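Local coordinates for protein separin (PDB 5U1T) that cleaves the MCD1/SCC1 subunit of cohesin as a caspase-like cysteine protease, allowing sister chromatids to separate at the onset of anaphase, at residues A[944-952]-A[1008-1019]; A[1070-1081]-A[1384-1392]. All coordinates share one frame; numbering follows the deposited sequence.

Contact 1 of 2, residues A[944-952]-A[1008-1019]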
loop_
_atom_site.group_PDB
_atom_site.type_symbol
_atom_site.label_atom_id
_atom_site.label_comp_id
_atom_site.label_asym_id
_atom_site.label_seq_id
_atom_site.Cartn_x
_atom_site.Cartn_y
_atom_site.Cartn_z
ATOM N N SER A 944 7.231 -42.034 -19.767
ATOM C CA SER A 944 7.578 -41.944 -21.171
ATOM C C SER A 944 8.580 -43.021 -21.547
ATOM O O SER A 944 8.569 -43.506 -22.681
ATOM C CB SER A 944 8.142 -40.574 -21.506
ATOM O OG SER A 944 9.502 -40.523 -21.137
ATOM N N GLN A 945 9.442 -43.381 -20.594
ATOM C CA GLN A 945 10.379 -44.500 -20.752
ATOM C C GLN A 945 9.652 -45.825 -20.909
ATOM O O GLN A 945 9.906 -46.579 -21.842
ATOM C CB GLN A 945 11.326 -44.599 -19.554
ATOM C CG GLN A 945 12.307 -43.441 -19.427
ATOM C CD GLN A 945 13.176 -43.527 -18.179
ATOM O OE1 GLN A 945 12.917 -44.317 -17.270
ATOM N NE2 GLN A 945 14.219 -42.711 -18.136
ATOM N N LEU A 946 8.755 -46.110 -19.974
ATOM C CA LEU A 946 8.005 -47.349 -20.016
ATOM C C LEU A 946 7.271 -47.433 -21.338
ATOM O O LEU A 946 7.188 -48.499 -21.958
ATOM C CB LEU A 946 7.017 -47.437 -18.848
ATOM C CG LEU A 946 7.678 -47.559 -17.480
ATOM C CD1 LEU A 946 6.668 -47.897 -16.413
ATOM C CD2 LEU A 946 8.802 -48.582 -17.540
ATOM N N GLU A 947 6.774 -46.289 -21.788
ATOM C CA GLU A 947 5.806 -46.279 -22.865
ATOM C C GLU A 947 6.407 -46.629 -24.216
ATOM O O GLU A 947 5.672 -46.800 -25.184
ATOM C CB GLU A 947 5.116 -44.924 -22.941
ATOM C CG GLU A 947 3.626 -45.051 -23.070
ATOM C CD GLU A 947 2.898 -43.787 -22.683
ATOM O OE1 GLU A 947 1.734 -43.897 -22.207
ATOM O OE2 GLU A 947 3.482 -42.680 -22.853
ATOM N N GLU A 948 7.730 -46.748 -24.293
ATOM C CA GLU A 948 8.339 -47.100 -25.564
ATOM C C GLU A 948 8.730 -48.561 -25.563
ATOM O O GLU A 948 9.372 -49.056 -26.486
ATOM C CB GLU A 948 9.538 -46.207 -25.860
ATOM C CG GLU A 948 10.785 -46.471 -25.042
ATOM C CD GLU A 948 11.699 -45.248 -25.044
ATOM O OE1 GLU A 948 11.160 -44.113 -25.048
ATOM O OE2 GLU A 948 12.947 -45.413 -25.068
ATOM N N ASP A 949 8.342 -49.247 -24.502
ATOM C CA ASP A 949 8.282 -50.698 -24.514
ATOM C C ASP A 949 6.827 -51.091 -24.807
ATOM O O ASP A 949 5.915 -50.760 -24.048
ATOM C CB ASP A 949 8.770 -51.277 -23.182
ATOM C CG ASP A 949 8.740 -52.800 -23.149
ATOM O OD1 ASP A 949 8.144 -53.428 -24.052
ATOM O OD2 ASP A 949 9.305 -53.390 -22.200
ATOM N N PRO A 950 6.607 -51.781 -25.930
ATOM C CA PRO A 950 5.290 -52.293 -26.324
ATOM C C PRO A 950 4.501 -52.943 -25.173
ATOM O O PRO A 950 3.287 -52.746 -25.081
ATOM C CB PRO A 950 5.633 -53.328 -27.393
ATOM C CG PRO A 950 6.884 -52.830 -27.992
ATOM C CD PRO A 950 7.652 -52.141 -26.901
ATOM N N PHE A 951 5.184 -53.690 -24.311
ATOM C CA PHE A 951 4.537 -54.288 -23.149
ATOM C C PHE A 951 3.852 -53.212 -22.284
ATOM O O PHE A 951 2.641 -53.241 -22.117
ATOM C CB PHE A 951 5.556 -55.107 -22.342
ATOM C CG PHE A 951 5.022 -55.670 -21.047
ATOM C CD1 PHE A 951 4.282 -56.828 -21.029
ATOM C CD2 PHE A 951 5.290 -55.041 -19.844
ATOM C CE1 PHE A 951 3.806 -57.340 -19.842
ATOM C CE2 PHE A 951 4.823 -55.542 -18.664
ATOM C CZ PHE A 951 4.081 -56.700 -18.660
ATOM N N PHE A 952 4.597 -52.239 -21.770
ATOM C CA PHE A 952 3.968 -51.220 -20.926
ATOM C C PHE A 952 3.023 -50.296 -21.707
ATOM O O PHE A 952 1.975 -49.886 -21.190
ATOM C CB PHE A 952 5.021 -50.406 -20.199
ATOM C CG PHE A 952 5.824 -51.210 -19.233
ATOM C CD1 PHE A 952 5.358 -51.435 -17.951
ATOM C CD2 PHE A 952 7.049 -51.750 -19.610
ATOM C CE1 PHE A 952 6.095 -52.183 -17.059
ATOM C CE2 PHE A 952 7.793 -52.498 -18.727
ATOM C CZ PHE A 952 7.316 -52.716 -17.450
ATOM N N GLN A 1008 12.799 -57.258 -24.378
ATOM C CA GLN A 1008 12.773 -56.531 -23.115
ATOM C C GLN A 1008 13.225 -55.089 -23.341
ATOM O O GLN A 1008 14.248 -54.669 -22.795
ATOM C CB GLN A 1008 13.669 -57.228 -22.074
ATOM C CG GLN A 1008 13.153 -57.146 -20.620
ATOM C CD GLN A 1008 13.931 -58.081 -19.688
ATOM O OE1 GLN A 1008 14.861 -58.759 -20.135
ATOM N NE2 GLN A 1008 13.557 -58.119 -18.391
ATOM N N LYS A 1009 12.467 -54.340 -24.146
ATOM C CA LYS A 1009 12.810 -52.952 -24.460
ATOM C C LYS A 1009 13.028 -52.190 -23.170
ATOM O O LYS A 1009 13.965 -51.390 -23.057
ATOM C CB LYS A 1009 11.724 -52.282 -25.294
ATOM C CG LYS A 1009 11.987 -50.802 -25.599
ATOM C CD LYS A 1009 12.959 -50.611 -26.751
ATOM C CE LYS A 1009 12.423 -51.209 -28.059
ATOM N NZ LYS A 1009 13.056 -50.550 -29.260
ATOM N N PHE A 1010 12.172 -52.467 -22.187
ATOM C CA PHE A 1010 12.379 -51.948 -20.829
ATOM C C PHE A 1010 12.459 -53.098 -19.826
ATOM O O PHE A 1010 11.523 -53.892 -19.735
ATOM C CB PHE A 1010 11.265 -50.977 -20.427
ATOM C CG PHE A 1010 11.679 -50.017 -19.359
ATOM C CD1 PHE A 1010 11.862 -50.449 -18.053
ATOM C CD2 PHE A 1010 11.912 -48.679 -19.657
ATOM C CE1 PHE A 1010 12.259 -49.570 -17.054
ATOM C CE2 PHE A 1010 12.302 -47.787 -18.663
ATOM C CZ PHE A 1010 12.475 -48.240 -17.355
ATOM N N ASP A 1011 13.575 -53.185 -19.090
ATOM C CA ASP A 1011 13.814 -54.275 -18.127
ATOM C C ASP A 1011 12.756 -54.253 -17.007
ATOM O O ASP A 1011 12.335 -53.181 -16.575
ATOM C CB ASP A 1011 15.228 -54.157 -17.560
ATOM C CG ASP A 1011 15.539 -55.206 -16.512
ATOM O OD1 ASP A 1011 15.079 -55.015 -15.365
ATOM O OD2 ASP A 1011 16.281 -56.197 -16.819
ATOM N N ARG A 1012 12.319 -55.432 -16.560
ATOM C CA ARG A 1012 11.199 -55.536 -15.623
ATOM C C ARG A 1012 11.594 -55.142 -14.206
ATOM O O ARG A 1012 10.791 -54.607 -13.449
ATOM C CB ARG A 1012 10.622 -56.966 -15.613
ATOM C CG ARG A 1012 9.270 -57.108 -14.872
ATOM C CD ARG A 1012 8.866 -58.577 -14.653
ATOM N NE ARG A 1012 7.424 -58.721 -14.425
ATOM C CZ ARG A 1012 6.524 -58.846 -15.400
ATOM N NH1 ARG A 1012 6.920 -58.867 -16.670
ATOM N NH2 ARG A 1012 5.233 -58.950 -15.114
ATOM N N ILE A 1013 12.827 -55.434 -13.834
ATOM C CA ILE A 1013 13.313 -55.062 -12.512
ATOM C C ILE A 1013 13.522 -53.536 -12.430
ATOM O O ILE A 1013 13.143 -52.897 -11.448
ATOM C CB ILE A 1013 14.592 -55.833 -12.181
ATOM C CG1 ILE A 1013 14.248 -57.314 -12.024
ATOM C CG2 ILE A 1013 15.245 -55.303 -10.924
ATOM C CD1 ILE A 1013 13.089 -57.580 -11.094
ATOM N N ALA A 1014 14.071 -52.956 -13.491
ATOM C CA ALA A 1014 14.187 -51.514 -13.584
ATOM C C ALA A 1014 12.825 -50.840 -13.469
ATOM O O ALA A 1014 12.696 -49.755 -12.900
ATOM C CB ALA A 1014 14.860 -51.121 -14.889
ATOM N N ALA A 1015 11.799 -51.473 -14.013
ATOM C CA ALA A 1015 10.510 -50.811 -14.069
ATOM C C ALA A 1015 9.843 -50.889 -12.705
ATOM O O ALA A 1015 9.215 -49.929 -12.261
ATOM C CB ALA A 1015 9.647 -51.413 -15.139
ATOM N N ILE A 1016 10.007 -52.022 -12.027
ATOM C CA ILE A 1016 9.482 -52.173 -10.676
ATOM C C ILE A 1016 10.223 -51.202 -9.752
ATOM O O ILE A 1016 9.629 -50.604 -8.847
ATOM C CB ILE A 1016 9.609 -53.626 -10.178
ATOM C CG1 ILE A 1016 8.743 -54.524 -11.054
ATOM C CG2 ILE A 1016 9.215 -53.765 -8.710
ATOM C CD1 ILE A 1016 8.896 -55.984 -10.786
ATOM N N SER A 1017 11.507 -51.005 -10.013
ATOM C CA SER A 1017 12.279 -50.070 -9.206
ATOM C C SER A 1017 11.812 -48.619 -9.365
ATOM O O SER A 1017 11.557 -47.952 -8.374
ATOM C CB SER A 1017 13.755 -50.168 -9.540
ATOM O OG SER A 1017 14.511 -49.436 -8.592
ATOM N N LYS A 1018 11.682 -48.142 -10.599
ATOM C CA LYS A 1018 11.257 -46.773 -10.843
ATOM C C LYS A 1018 9.852 -46.520 -10.312
ATOM O O LYS A 1018 9.512 -45.396 -9.904
ATOM C CB LYS A 1018 11.332 -46.445 -12.336
ATOM C CG LYS A 1018 12.769 -46.294 -12.820
ATOM C CD LYS A 1018 12.923 -46.364 -14.340
ATOM C CE LYS A 1018 14.401 -46.395 -14.735
ATOM N NZ LYS A 1018 15.073 -45.103 -14.433
ATOM N N LEU A 1019 9.032 -47.561 -10.300
ATOM C CA LEU A 1019 7.676 -47.427 -9.820
ATOM C C LEU A 1019 7.621 -47.374 -8.297
ATOM O O LEU A 1019 6.870 -46.580 -7.746
ATOM C CB LEU A 1019 6.819 -48.571 -10.358
ATOM C CG LEU A 1019 6.359 -48.332 -11.793
ATOM C CD1 LEU A 1019 5.925 -49.633 -12.440
ATOM C CD2 LEU A 1019 5.234 -47.321 -11.785
#
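Phe1010 reaches from the loop ahead of helix 1012-1028 into the bend where helix 927-946 gives way to helix 950-955. Its CB rests beside Asp949, 3.7 Å from Asp949 CB, with the Phe952 ring crossing nearby. CG lies anti to the backbone N (chi1 -156°), a turn that carries the ring away from its own N-H and over Leu946. There Leu946 CD2 stands almost on the ring normal, 3.4 Å from the Phe1010 centroid, a CH-pi contact made by one methyl. Phe1010 CE2 touches Gln945 CB at 3.5 Å, obliquely to the ring, and CZ, the outermost atom, comes to Gln945 OE1, which lies in the ring plane near Lys1018 CD.

The same Leu946 methyl also faces the centre of the Phe952 ring, whose opposite face is covered by Phe951. Phe952 CZ meets Ala1015 CB at 3.5 Å; the small alanine lets an aromatic ring come close to helix 1012-1028. Leu1019, further along that helix, continues the apolar layer towards helix 1036-1054.

Asp949 makes the hydrogen bond across the contact. Its OD2 accepts from Phe1010 N at 3.0 Å (150°), while OD1 accepts from Phe951 N at 3.0 Å as the N-cap of helix 950-955, each donor standing above the carboxylate plane. Were Asp949 an alanine, the N-H groups of Phe1010 and Phe951 would probably lose these acceptors, and the loop would be freer to shift from the helix start. Lys1009 CG packs on Glu948 O at 3.3 Å, a long aliphatic stem covering the turn as its ammonium leads outward. The chemistry suggests a mainly apolar joint in which one buried carboxylate ties the incoming loop to a helix N-terminus.

Contact 2 of 2, residues A[1070-1081]-A[1384-1392]; sequences FSLTDLPRHMPL and RVPSYVCLN
Asp1074 OD1 accepts three hydrogen bonds, one of them across the contact from Tyr1388 N at 3.0 Å (162°). The other two come from Arg1077, which grips the oxygen side-on through NE at 3.0 Å and NH2 at 3.1 Å. Arg1077 approaches from the anti side and Tyr1388 N from the syn side, and these partners should hold the carboxylate against rotation. With CG anti to its backbone N (chi1 -166°), Asp1074 is directed at the other segment, where a short acidic chain can meet a backbone N-H directly.

That N-H belongs to the first residue of helix 1388-1397. Strand 1382-1385, parallel to its neighbour 1353-1362, turns through Pro1386 and Ser1387 into this helix, so the strand-turn-helix passage of the protease region is received by helix 1075-1088 and the residues leading into it. Ser1387 is the N-cap: its OG takes Cys1390 N at 3.2 Å, and the nearby Asp1074 charge would probably suit the positive end of the helix dipole.

Arg1077 has a further use. Its NH2 lies above one face of the Tyr1388 ring towards the rim, the guanidinium turned 68° from the ring plane; with Arg1077 CZ 5.3 Å from the Tyr1388 ring centroid, any cation-pi attraction is weak at most. The Tyr1388 hydroxyl, OH, comes to Phe1070 CD2 at 3.5 Å, the two side chains crossing obliquely. Val1389 presents its two methyls to His1078: CG2 sits over the imidazole face, while Val1389 CG1 comes 3.4 Å from His1078 CE1. A branched aliphatic residue suits that flat surface, and His1078 NE2 is bonded to Glu1114 of helix 1111-1127. Farther along the helix, Leu1081 CD1 touches Pro1386 CB at 3.8 Å, the leucine side chain set at about a right angle to the rigid ring of the turn.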
loop_
_atom_site.group_PDB
_atom_site.type_symbol
_atom_site.label_atom_id
_atom_site.label_comp_id
_atom_site.label_asym_id
_atom_site.label_seq_id
_atom_site.Cartn_x
_atom_site.Cartn_y
_atom_site.Cartn_z
ATOM N N PHE A 1070 -7.696 -45.484 -1.097
ATOM C CA PHE A 1070 -9.129 -45.224 -1.190
ATOM C C PHE A 1070 -9.497 -43.924 -0.468
ATOM O O PHE A 1070 -10.256 -43.101 -0.991
ATOM C CB PHE A 1070 -9.929 -46.391 -0.603
ATOM C CG PHE A 1070 -10.555 -47.302 -1.631
ATOM C CD1 PHE A 1070 -9.782 -47.935 -2.597
ATOM C CD2 PHE A 1070 -11.918 -47.572 -1.600
ATOM C CE1 PHE A 1070 -10.363 -48.796 -3.529
ATOM C CE2 PHE A 1070 -12.504 -48.448 -2.538
ATOM C CZ PHE A 1070 -11.721 -49.043 -3.498
ATOM N N SER A 1071 -8.960 -43.736 0.733
ATOM C CA SER A 1071 -9.262 -42.530 1.466
ATOM C C SER A 1071 -8.431 -41.353 0.964
ATOM O O SER A 1071 -8.837 -40.211 1.134
ATOM C CB SER A 1071 -9.080 -42.732 2.974
ATOM O OG SER A 1071 -7.884 -43.405 3.292
ATOM N N LEU A 1072 -7.297 -41.607 0.325
ATOM C CA LEU A 1072 -6.541 -40.515 -0.304
ATOM C C LEU A 1072 -7.355 -39.893 -1.438
ATOM O O LEU A 1072 -7.367 -38.680 -1.605
ATOM C CB LEU A 1072 -5.192 -41.005 -0.836
ATOM C CG LEU A 1072 -4.018 -40.070 -1.191
ATOM C CD1 LEU A 1072 -2.941 -40.827 -1.940
ATOM C CD2 LEU A 1072 -4.394 -38.851 -1.988
ATOM N N THR A 1073 -8.030 -40.725 -2.227
ATOM C CA THR A 1073 -8.779 -40.232 -3.386
ATOM C C THR A 1073 -10.072 -39.565 -2.924
ATOM O O THR A 1073 -10.738 -38.889 -3.693
ATOM C CB THR A 1073 -9.121 -41.369 -4.378
ATOM O OG1 THR A 1073 -9.681 -42.447 -3.641
ATOM C CG2 THR A 1073 -7.895 -41.884 -5.082
ATOM N N ASP A 1074 -10.419 -39.780 -1.662
ATOM C CA ASP A 1074 -11.619 -39.197 -1.081
ATOM C C ASP A 1074 -11.363 -37.797 -0.484
ATOM O O ASP A 1074 -12.259 -36.948 -0.468
ATOM C CB ASP A 1074 -12.179 -40.120 -0.006
ATOM C CG ASP A 1074 -13.583 -39.744 0.399
ATOM O OD1 ASP A 1074 -14.412 -39.527 -0.513
ATOM O OD2 ASP A 1074 -13.856 -39.666 1.618
ATOM N N LEU A 1075 -10.144 -37.584 0.015
ATOM C CA LEU A 1075 -9.694 -36.282 0.505
ATOM C C LEU A 1075 -10.101 -35.120 -0.409
ATOM O O LEU A 1075 -10.805 -34.217 0.036
ATOM C CB LEU A 1075 -8.177 -36.279 0.700
ATOM C CG LEU A 1075 -7.701 -36.205 2.145
ATOM C CD1 LEU A 1075 -6.305 -35.598 2.203
ATOM C CD2 LEU A 1075 -8.672 -35.419 3.018
ATOM N N PRO A 1076 -9.706 -35.148 -1.696
ATOM C CA PRO A 1076 -10.054 -33.984 -2.516
ATOM C C PRO A 1076 -11.544 -33.872 -2.803
ATOM O O PRO A 1076 -11.958 -32.873 -3.369
ATOM C CB PRO A 1076 -9.305 -34.235 -3.821
ATOM C CG PRO A 1076 -8.455 -35.444 -3.572
ATOM C CD PRO A 1076 -9.129 -36.213 -2.525
ATOM N N ARG A 1077 -12.323 -34.896 -2.480
ATOM C CA ARG A 1077 -13.769 -34.799 -2.619
ATOM C C ARG A 1077 -14.364 -34.094 -1.399
ATOM O O ARG A 1077 -15.320 -33.334 -1.505
ATOM C CB ARG A 1077 -14.396 -36.190 -2.795
ATOM C CG ARG A 1077 -14.177 -36.797 -4.174
ATOM C CD ARG A 1077 -15.003 -38.042 -4.384
ATOM N NE ARG A 1077 -14.628 -39.145 -3.502
ATOM C CZ ARG A 1077 -14.105 -40.296 -3.925
ATOM N NH1 ARG A 1077 -13.873 -40.487 -5.223
ATOM N NH2 ARG A 1077 -13.808 -41.255 -3.053
ATOM N N HIS A 1078 -13.754 -34.351 -0.248
ATOM C CA HIS A 1078 -14.228 -33.903 1.042
ATOM C C HIS A 1078 -13.772 -32.464 1.401
ATOM O O HIS A 1078 -14.575 -31.651 1.873
ATOM C CB HIS A 1078 -13.751 -34.906 2.095
ATOM C CG HIS A 1078 -13.980 -34.470 3.506
ATOM N ND1 HIS A 1078 -15.239 -34.359 4.053
ATOM C CD2 HIS A 1078 -13.109 -34.131 4.485
ATOM C CE1 HIS A 1078 -15.133 -33.961 5.311
ATOM N NE2 HIS A 1078 -13.852 -33.823 5.599
ATOM N N MET A 1079 -12.487 -32.170 1.173
ATOM C CA MET A 1079 -11.868 -30.905 1.556
ATOM C C MET A 1079 -12.582 -29.652 1.017
ATOM O O MET A 1079 -12.761 -28.704 1.751
ATOM C CB MET A 1079 -10.403 -30.885 1.122
ATOM C CG MET A 1079 -9.499 -31.817 1.901
ATOM S SD MET A 1079 -9.712 -31.742 3.694
ATOM C CE MET A 1079 -8.462 -30.561 4.212
ATOM N N PRO A 1080 -12.995 -29.636 -0.258
ATOM C CA PRO A 1080 -13.725 -28.429 -0.651
ATOM C C PRO A 1080 -15.046 -28.254 0.091
ATOM O O PRO A 1080 -15.413 -27.133 0.402
ATOM C CB PRO A 1080 -13.992 -28.646 -2.140
ATOM C CG PRO A 1080 -13.051 -29.708 -2.559
ATOM C CD PRO A 1080 -12.831 -30.565 -1.385
ATOM N N LEU A 1081 -15.760 -29.337 0.362
ATOM C CA LEU A 1081 -17.072 -29.218 0.995
ATOM C C LEU A 1081 -16.943 -28.761 2.442
ATOM O O LEU A 1081 -17.720 -27.941 2.907
ATOM C CB LEU A 1081 -17.835 -30.548 0.911
ATOM C CG LEU A 1081 -18.125 -31.012 -0.518
ATOM C CD1 LEU A 1081 -18.535 -32.511 -0.569
ATOM C CD2 LEU A 1081 -19.179 -30.144 -1.177
ATOM N N ARG A 1384 -27.003 -40.814 -5.182
ATOM C CA ARG A 1384 -25.661 -40.254 -5.278
ATOM C C ARG A 1384 -25.160 -39.697 -3.957
ATOM O O ARG A 1384 -25.932 -39.275 -3.102
ATOM C CB ARG A 1384 -25.622 -39.149 -6.316
ATOM C CG ARG A 1384 -25.979 -39.591 -7.686
ATOM C CD ARG A 1384 -25.485 -38.584 -8.650
ATOM N NE ARG A 1384 -25.919 -38.864 -10.002
ATOM C CZ ARG A 1384 -25.570 -38.126 -11.040
ATOM N NH1 ARG A 1384 -24.772 -37.082 -10.866
ATOM N NH2 ARG A 1384 -26.008 -38.428 -12.248
ATOM N N VAL A 1385 -23.845 -39.688 -3.802
ATOM C CA VAL A 1385 -23.231 -39.075 -2.634
ATOM C C VAL A 1385 -21.949 -38.373 -3.092
ATOM O O VAL A 1385 -21.328 -38.802 -4.049
ATOM C CB VAL A 1385 -22.973 -40.138 -1.542
ATOM C CG1 VAL A 1385 -21.625 -39.960 -0.921
ATOM C CG2 VAL A 1385 -24.076 -40.106 -0.495
ATOM N N PRO A 1386 -21.581 -37.251 -2.460
ATOM C CA PRO A 1386 -20.362 -36.586 -2.945
ATOM C C PRO A 1386 -19.045 -37.139 -2.374
ATOM O O PRO A 1386 -18.003 -36.842 -2.956
ATOM C CB PRO A 1386 -20.574 -35.128 -2.520
ATOM C CG PRO A 1386 -21.502 -35.193 -1.355
ATOM C CD PRO A 1386 -22.382 -36.384 -1.573
ATOM N N SER A 1387 -19.080 -37.937 -1.306
ATOM C CA SER A 1387 -17.853 -38.512 -0.737
ATOM C C SER A 1387 -18.099 -39.598 0.327
ATOM O O SER A 1387 -19.192 -39.694 0.872
ATOM C CB SER A 1387 -17.011 -37.398 -0.118
ATOM O OG SER A 1387 -17.657 -36.884 1.033
ATOM N N TYR A 1388 -17.079 -40.388 0.661
ATOM C CA TYR A 1388 -17.212 -41.390 1.729
ATOM C C TYR A 1388 -17.536 -40.766 3.079
ATOM O O TYR A 1388 -18.245 -41.368 3.904
ATOM C CB TYR A 1388 -15.936 -42.227 1.895
ATOM C CG TYR A 1388 -15.592 -43.132 0.742
ATOM C CD1 TYR A 1388 -16.570 -43.580 -0.132
ATOM C CD2 TYR A 1388 -14.279 -43.534 0.525
ATOM C CE1 TYR A 1388 -16.258 -44.401 -1.192
ATOM C CE2 TYR A 1388 -13.955 -44.354 -0.533
ATOM C CZ TYR A 1388 -14.950 -44.788 -1.391
ATOM O OH TYR A 1388 -14.643 -45.610 -2.454
ATOM N N VAL A 1389 -16.989 -39.575 3.317
ATOM C CA VAL A 1389 -17.164 -38.913 4.601
ATOM C C VAL A 1389 -18.605 -38.438 4.752
ATOM O O VAL A 1389 -19.168 -38.489 5.847
ATOM C CB VAL A 1389 -16.187 -37.720 4.783
ATOM C CG1 VAL A 1389 -16.473 -36.992 6.099
ATOM C CG2 VAL A 1389 -14.731 -38.198 4.743
ATOM N N CYS A 1390 -19.210 -38.005 3.652
ATOM C CA CYS A 1390 -20.599 -37.570 3.697
ATOM C C CYS A 1390 -21.563 -38.764 3.868
ATOM O O CYS A 1390 -22.502 -38.726 4.684
ATOM C CB CYS A 1390 -20.957 -36.783 2.433
ATOM S SG CYS A 1390 -22.704 -36.317 2.377
ATOM N N LEU A 1391 -21.325 -39.818 3.091
ATOM C CA LEU A 1391 -22.090 -41.029 3.228
ATOM C C LEU A 1391 -22.018 -41.523 4.675
ATOM O O LEU A 1391 -23.055 -41.778 5.299
ATOM C CB LEU A 1391 -21.588 -42.102 2.252
ATOM C CG LEU A 1391 -22.336 -43.440 2.297
ATOM C CD1 LEU A 1391 -23.819 -43.238 1.993
ATOM C CD2 LEU A 1391 -21.709 -44.475 1.355
ATOM N N ASN A 1392 -20.813 -41.634 5.229
ATOM C CA ASN A 1392 -20.696 -42.277 6.537
ATOM C C ASN A 1392 -21.246 -41.438 7.671
ATOM O O ASN A 1392 -21.657 -41.980 8.687
ATOM C CB ASN A 1392 -19.250 -42.653 6.857
ATOM C CG ASN A 1392 -19.119 -43.313 8.227
ATOM O OD1 ASN A 1392 -19.561 -44.447 8.424
ATOM N ND2 ASN A 1392 -18.537 -42.593 9.185
#

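In the fold
The contacts follow one another along the chain and share no helix or strand; their centres are 34 Å apart, their nearest atoms about 13 Å. Helix 1036-1054 borders both, receiving Leu1019 from contact 1 and Leu1072 and Met1079 from the 1070-1081 segment. Contact 1, partly buried, joins helices 927-946 and 950-955 to helix 1012-1028 across a mostly unmodelled connection, with rings and methyls inside and lysine stems at its margin. Contact 2 is buried and long-range, setting helices 1062-1072 and 1075-1088 against a strand-to-helix turn of the protease region; its salt bridge lies within segment 1070-1081. In each, an aspartate accepts a partner's backbone N-H; Asp949 is itself an N-cap, whereas in contact 2 Ser1387 is.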